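Local coordinates for protein delta-1-pyrroline-5-carboxylate dehydrogenase, mitochondrial (Mus musculus, PDB 4E3X) that probably oxidises glutamic gamma-semialdehyde to glutamate with NAD+, the second step of proline breakdown in mitochondria, at residues Ile64-Gly69 against Phe261-Gly266; Val73-Ile78 against Tyr96-Leu101. All coordinates share one frame; numbering follows the deposited sequence.

Contact 1. Residues Ile64-Gly69 against Phe261-Gly266; sequences IPCVVG and FVPADG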
loop_
_atom_site.group_PDB
_atom_site.type_symbol
_atom_site.label_atom_id
_atom_site.label_comp_id
_atom_site.label_asym_id
_atom_site.label_seq_id
_atom_site.Cartn_x
_atom_site.Cartn_y
_atom_site.Cartn_z
ATOM N N ILE B 64 23.839 -19.778 18.327
ATOM C CA ILE B 64 22.775 -18.782 18.287
ATOM C C ILE B 64 21.423 -19.486 18.371
ATOM O O ILE B 64 21.063 -20.235 17.471
ATOM C CB ILE B 64 22.855 -17.961 16.974
ATOM C CG1 ILE B 64 24.170 -17.176 16.927
ATOM C CG2 ILE B 64 21.651 -17.035 16.824
ATOM C CD1 ILE B 64 24.391 -16.417 15.636
ATOM N N PRO B 65 20.667 -19.251 19.458
ATOM C CA PRO B 65 19.372 -19.918 19.617
ATOM C C PRO B 65 18.266 -19.179 18.868
ATOM O O PRO B 65 18.457 -18.040 18.436
ATOM C CB PRO B 65 19.118 -19.795 21.118
ATOM C CG PRO B 65 19.690 -18.436 21.432
ATOM C CD PRO B 65 20.950 -18.335 20.578
ATOM N N CYS B 66 17.119 -19.826 18.720
ATOM C CA CYS B 66 15.902 -19.078 18.443
ATOM C C CYS B 66 15.541 -18.329 19.728
ATOM O O CYS B 66 15.849 -18.794 20.837
ATOM C CB CYS B 66 14.765 -20.015 18.060
ATOM S SG CYS B 66 14.990 -20.841 16.479
ATOM N N VAL B 67 14.913 -17.168 19.596
ATOM C CA VAL B 67 14.491 -16.416 20.774
ATOM C C VAL B 67 13.005 -16.110 20.668
ATOM O O VAL B 67 12.560 -15.427 19.742
ATOM C CB VAL B 67 15.288 -15.103 20.983
ATOM C CG1 VAL B 67 14.838 -14.420 22.272
ATOM C CG2 VAL B 67 16.784 -15.381 21.027
ATOM N N VAL B 68 12.244 -16.642 21.619
ATOM C CA VAL B 68 10.811 -16.382 21.712
ATOM C C VAL B 68 10.573 -15.742 23.076
ATOM O O VAL B 68 10.872 -16.340 24.113
ATOM C CB VAL B 68 10.001 -17.679 21.549
ATOM C CG1 VAL B 68 8.519 -17.425 21.775
ATOM C CG2 VAL B 68 10.251 -18.270 20.167
ATOM N N GLY B 69 10.085 -14.504 23.076
ATOM C CA GLY B 69 10.045 -13.730 24.306
ATOM C C GLY B 69 11.472 -13.484 24.764
ATOM O O GLY B 69 12.276 -12.886 24.039
ATOM N N PHE B 261 12.975 -14.013 17.234
ATOM C CA PHE B 261 14.128 -14.314 16.395
ATOM C C PHE B 261 14.046 -15.789 16.026
ATOM O O PHE B 261 14.372 -16.665 16.838
ATOM C CB PHE B 261 15.425 -13.993 17.153
ATOM C CG PHE B 261 16.654 -14.026 16.288
ATOM C CD1 PHE B 261 16.997 -12.926 15.518
ATOM C CD2 PHE B 261 17.477 -15.151 16.263
ATOM C CE1 PHE B 261 18.131 -12.954 14.714
ATOM C CE2 PHE B 261 18.607 -15.191 15.468
ATOM C CZ PHE B 261 18.937 -14.090 14.695
ATOM N N VAL B 262 13.565 -16.064 14.814
ATOM C CA VAL B 262 13.218 -17.423 14.432
ATOM C C VAL B 262 13.767 -17.847 13.069
ATOM O O VAL B 262 13.022 -17.977 12.093
ATOM C CB VAL B 262 11.692 -17.677 14.530
ATOM C CG1 VAL B 262 11.284 -17.778 15.989
ATOM C CG2 VAL B 262 10.900 -16.582 13.830
ATOM N N PRO B 263 15.079 -18.109 13.011
ATOM C CA PRO B 263 15.630 -18.821 11.851
ATOM C C PRO B 263 14.818 -20.079 11.572
ATOM O O PRO B 263 14.325 -20.708 12.507
ATOM C CB PRO B 263 17.035 -19.220 12.320
ATOM C CG PRO B 263 17.366 -18.252 13.428
ATOM C CD PRO B 263 16.068 -17.937 14.091
ATOM N N ALA B 264 14.684 -20.448 10.301
ATOM C CA ALA B 264 13.833 -21.571 9.938
ATOM C C ALA B 264 14.103 -21.954 8.493
ATOM O O ALA B 264 14.613 -21.149 7.705
ATOM C CB ALA B 264 12.358 -21.200 10.114
ATOM N N ASP B 265 13.744 -23.180 8.145
ATOM C CA ASP B 265 13.694 -23.571 6.748
ATOM C C ASP B 265 12.717 -22.633 6.025
ATOM O O ASP B 265 11.631 -22.348 6.533
ATOM C CB ASP B 265 13.236 -25.022 6.654
ATOM C CG ASP B 265 12.951 -25.450 5.239
ATOM O OD1 ASP B 265 13.915 -25.653 4.478
ATOM O OD2 ASP B 265 11.758 -25.609 4.896
ATOM N N GLY B 266 13.101 -22.136 4.853
ATOM C CA GLY B 266 12.289 -21.150 4.155
ATOM C C GLY B 266 10.867 -21.600 3.867
ATOM O O GLY B 266 9.907 -20.934 4.265
#

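Contact 2. Residues Val73-Ile78 against Tyr96-Leu101; sequences VWTSDI and YADKAL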
loop_
_atom_site.group_PDB
_atom_site.type_symbol
_atom_site.label_atom_id
_atom_site.label_comp_id
_atom_site.label_asym_id
_atom_site.label_seq_id
_atom_site.Cartn_x
_atom_site.Cartn_y
_atom_site.Cartn_z
ATOM N N VAL B 73 15.677 -20.925 22.672
ATOM C CA VAL B 73 15.111 -22.231 22.347
ATOM C C VAL B 73 15.938 -22.933 21.276
ATOM O O VAL B 73 16.314 -22.327 20.275
ATOM C CB VAL B 73 13.658 -22.099 21.838
ATOM C CG1 VAL B 73 13.024 -23.468 21.676
ATOM C CG2 VAL B 73 12.838 -21.230 22.788
ATOM N N TRP B 74 16.204 -24.216 21.493
ATOM C CA TRP B 74 16.928 -25.033 20.529
ATOM C C TRP B 74 16.042 -26.129 19.964
ATOM O O TRP B 74 15.165 -26.653 20.652
ATOM C CB TRP B 74 18.182 -25.644 21.165
ATOM C CG TRP B 74 19.233 -24.616 21.333
ATOM C CD1 TRP B 74 19.424 -23.805 22.417
ATOM C CD2 TRP B 74 20.217 -24.233 20.365
ATOM N NE1 TRP B 74 20.469 -22.947 22.186
ATOM C CE2 TRP B 74 20.975 -23.189 20.933
ATOM C CE3 TRP B 74 20.530 -24.671 19.071
ATOM C CZ2 TRP B 74 22.032 -22.581 20.257
ATOM C CZ3 TRP B 74 21.582 -24.064 18.400
ATOM C CH2 TRP B 74 22.320 -23.033 18.995
ATOM N N THR B 75 16.255 -26.456 18.696
ATOM C CA THR B 75 15.641 -27.640 18.106
ATOM C C THR B 75 16.748 -28.577 17.638
ATOM O O THR B 75 17.934 -28.250 17.727
ATOM C CB THR B 75 14.792 -27.317 16.866
ATOM O OG1 THR B 75 15.668 -26.918 15.803
ATOM C CG2 THR B 75 13.750 -26.231 17.151
ATOM N N SER B 76 16.347 -29.735 17.120
ATOM C CA SER B 76 17.288 -30.726 16.604
ATOM C C SER B 76 17.863 -30.358 15.238
ATOM O O SER B 76 18.813 -30.995 14.772
ATOM C CB SER B 76 16.595 -32.083 16.472
ATOM O OG SER B 76 15.592 -32.020 15.460
ATOM N N ASP B 77 17.281 -29.360 14.582
ATOM C CA ASP B 77 17.695 -29.035 13.223
ATOM C C ASP B 77 18.845 -28.038 13.256
ATOM O O ASP B 77 18.671 -26.843 13.010
ATOM C CB ASP B 77 16.532 -28.485 12.396
ATOM C CG ASP B 77 16.802 -28.552 10.903
ATOM O OD1 ASP B 77 17.968 -28.775 10.522
ATOM O OD2 ASP B 77 15.857 -28.374 10.106
ATOM N N ILE B 78 20.034 -28.557 13.543
ATOM C CA ILE B 78 21.227 -27.743 13.698
ATOM C C ILE B 78 21.790 -27.340 12.340
ATOM O O ILE B 78 21.894 -28.167 11.433
ATOM C CB ILE B 78 22.291 -28.523 14.495
ATOM C CG1 ILE B 78 21.761 -28.854 15.896
ATOM C CG2 ILE B 78 23.601 -27.737 14.579
ATOM C CD1 ILE B 78 21.463 -27.627 16.741
ATOM N N TYR B 96 16.994 -24.370 13.081
ATOM C CA TYR B 96 15.749 -23.985 12.453
ATOM C C TYR B 96 14.587 -24.212 13.416
ATOM O O TYR B 96 14.430 -25.315 13.937
ATOM C CB TYR B 96 15.508 -24.835 11.209
ATOM C CG TYR B 96 16.288 -24.471 9.954
ATOM C CD1 TYR B 96 16.902 -23.233 9.789
ATOM C CD2 TYR B 96 16.356 -25.375 8.903
ATOM C CE1 TYR B 96 17.575 -22.924 8.599
ATOM C CE2 TYR B 96 17.015 -25.082 7.737
ATOM C CZ TYR B 96 17.622 -23.864 7.583
ATOM O OH TYR B 96 18.269 -23.606 6.392
ATOM N N ALA B 97 13.759 -23.190 13.614
ATOM C CA ALA B 97 12.541 -23.329 14.404
ATOM C C ALA B 97 11.653 -24.368 13.731
ATOM O O ALA B 97 11.508 -24.348 12.506
ATOM C CB ALA B 97 11.816 -21.999 14.493
ATOM N N ASP B 98 11.087 -25.286 14.512
ATOM C CA ASP B 98 10.092 -26.209 13.967
ATOM C C ASP B 98 8.725 -25.523 13.901
ATOM O O ASP B 98 8.560 -24.394 14.380
ATOM C CB ASP B 98 10.040 -27.562 14.713
ATOM C CG ASP B 98 9.890 -27.421 16.218
ATOM O OD1 ASP B 98 9.524 -26.343 16.706
ATOM O OD2 ASP B 98 10.133 -28.421 16.925
ATOM N N LYS B 99 7.756 -26.180 13.277
ATOM C CA LYS B 99 6.434 -25.571 13.149
ATOM C C LYS B 99 5.800 -25.285 14.511
ATOM O O LYS B 99 5.167 -24.253 14.703
ATOM C CB LYS B 99 5.528 -26.405 12.239
ATOM C CG LYS B 99 6.116 -26.541 10.847
ATOM C CD LYS B 99 5.192 -27.229 9.849
ATOM C CE LYS B 99 4.160 -26.275 9.271
ATOM N NZ LYS B 99 3.233 -26.990 8.349
ATOM N N ALA B 100 5.991 -26.190 15.464
ATOM C CA ALA B 100 5.498 -25.949 16.818
ATOM C C ALA B 100 6.074 -24.663 17.415
ATOM O O ALA B 100 5.343 -23.867 18.018
ATOM C CB ALA B 100 5.821 -27.132 17.713
ATOM N N LEU B 101 7.379 -24.462 17.263
ATOM C CA LEU B 101 8.012 -23.288 17.849
ATOM C C LEU B 101 7.540 -22.018 17.152
ATOM O O LEU B 101 7.319 -20.998 17.797
ATOM C CB LEU B 101 9.543 -23.399 17.818
ATOM C CG LEU B 101 10.292 -22.216 18.431
ATOM C CD1 LEU B 101 9.867 -22.017 19.883
ATOM C CD2 LEU B 101 11.780 -22.460 18.333
#

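Contact 1. Residues Ile64-Gly69 against Phe261-Gly266
V67 and F261 pair their backbones through two hydrogen bonds, which make a single antiparallel bridge of the hydrogen-bonded kind. V67 N donates a hydrogen bond to F261 O at 2.9 Å; the bond is fairly straight (163°) and lands on a lone pair in the carbonyl plane. The return bond, F261 N to V67 O, is equally long but more bent, 144° at the hydrogen. F261 O has a second, weaker visitor, the CA-H of C66, with C66 CA 3.3 Å from that oxygen.

Among the side-chain contacts, F261 does most of the work. Its CG stands anti to the backbone N (chi1 -169°), and the ring reaches back along strand 62-68 to I64 and P65. The polar P65 O sits at the ring edge near its plane, 3.7 Å from F261 CD2, while the I64 methyl CG2 comes up obliquely to F261 CE2 at 3.8 Å. Nearer the bridge, V67 CB rests against F261 CB. The sulfur of C66 packs separately on the proline ring, C66 SG to P263 CD being 3.9 Å, and V68 CG2 approaches V262 CG1 more loosely.

Y243 and Y246 of helix 239-251 and W232 also meet the F261 ring, and all eight touching residues are buried. V262 comes close to K233, an NAD+-binding residue. Strand 259-261 is an outermost strand of the five-stranded parallel sheet of the Rossmann-type NAD+-binding domain characteristic of aldehyde dehydrogenases, and this lone bridge ties its end to strand 62-68 of a separate mixed sheet.

Contact 2. Residues Val73-Ile78 against Tyr96-Leu101
The loop 73-78 meets the segment leading into helix 99-118 through one backbone bond, Y96 N to D77 O at 3.0 Å, with D77 at the centre of an inverse gamma turn and its CA 5.5 Å from that of Y96. A side chain adds the second bond: T75 OG1 donates to Y96 O at 2.8 Å, from above the carbonyl plane, 38° out of it. The same hydroxyl accepts from D77 N at 3.2 Å, closing an ST turn. With chi1 at 69°, OG1 lies between the backbone N and the carbonyl carbon of T75, where it can serve both partners, and the loop holds Y96 at both its backbone N and its backbone O.

In the mixed sheet, the loop joins strand 71-73 to strand 78-83, while 96-98 carries the chain from strand 89-95 into helix 99-118. D98 is the N-cap of that helix: D98 OD1 takes a bond from L101 N at 2.9 Å. The T75 methyl, CG2, lies beside the D98 carboxyl carbon.

D77 turns its carboxylate to the edge of the Y96 ring, D77 OD2 being 3.3 Å from Y96 CD2, with the two planes nearly perpendicular (78°). Each has its polar partner elsewhere, D77 OD1 with Q79 and Y96 OH with D236. Further along, the V73 and L101 side chains lie alongside, running in opposite senses, with V73 CG1 3.7 Å from L101 CD2.

Overall arrangement
Contacts 1 and 2 lie with their centres about 8 Å apart, both far out from the middle of the subunit, about 20 and 26 Å from its centre to theirs. Along the chain the order is 64-69, 73-78, 96-101 and, much later, 261-266, so both segments of contact 2 fall between those of contact 1. Strands 62-68, 71-73 and 89-95 of one mixed sheet link them. Probable backbone hydrogen bonds join the two directly: C66 O to V73 N, and P263 O to A97 N, while the Y96 ring packs on A264 and D265. Together the contacts join the small N-terminal sheet and the start of helix 99-118 to the edge of the NAD+-binding domain, close to K233.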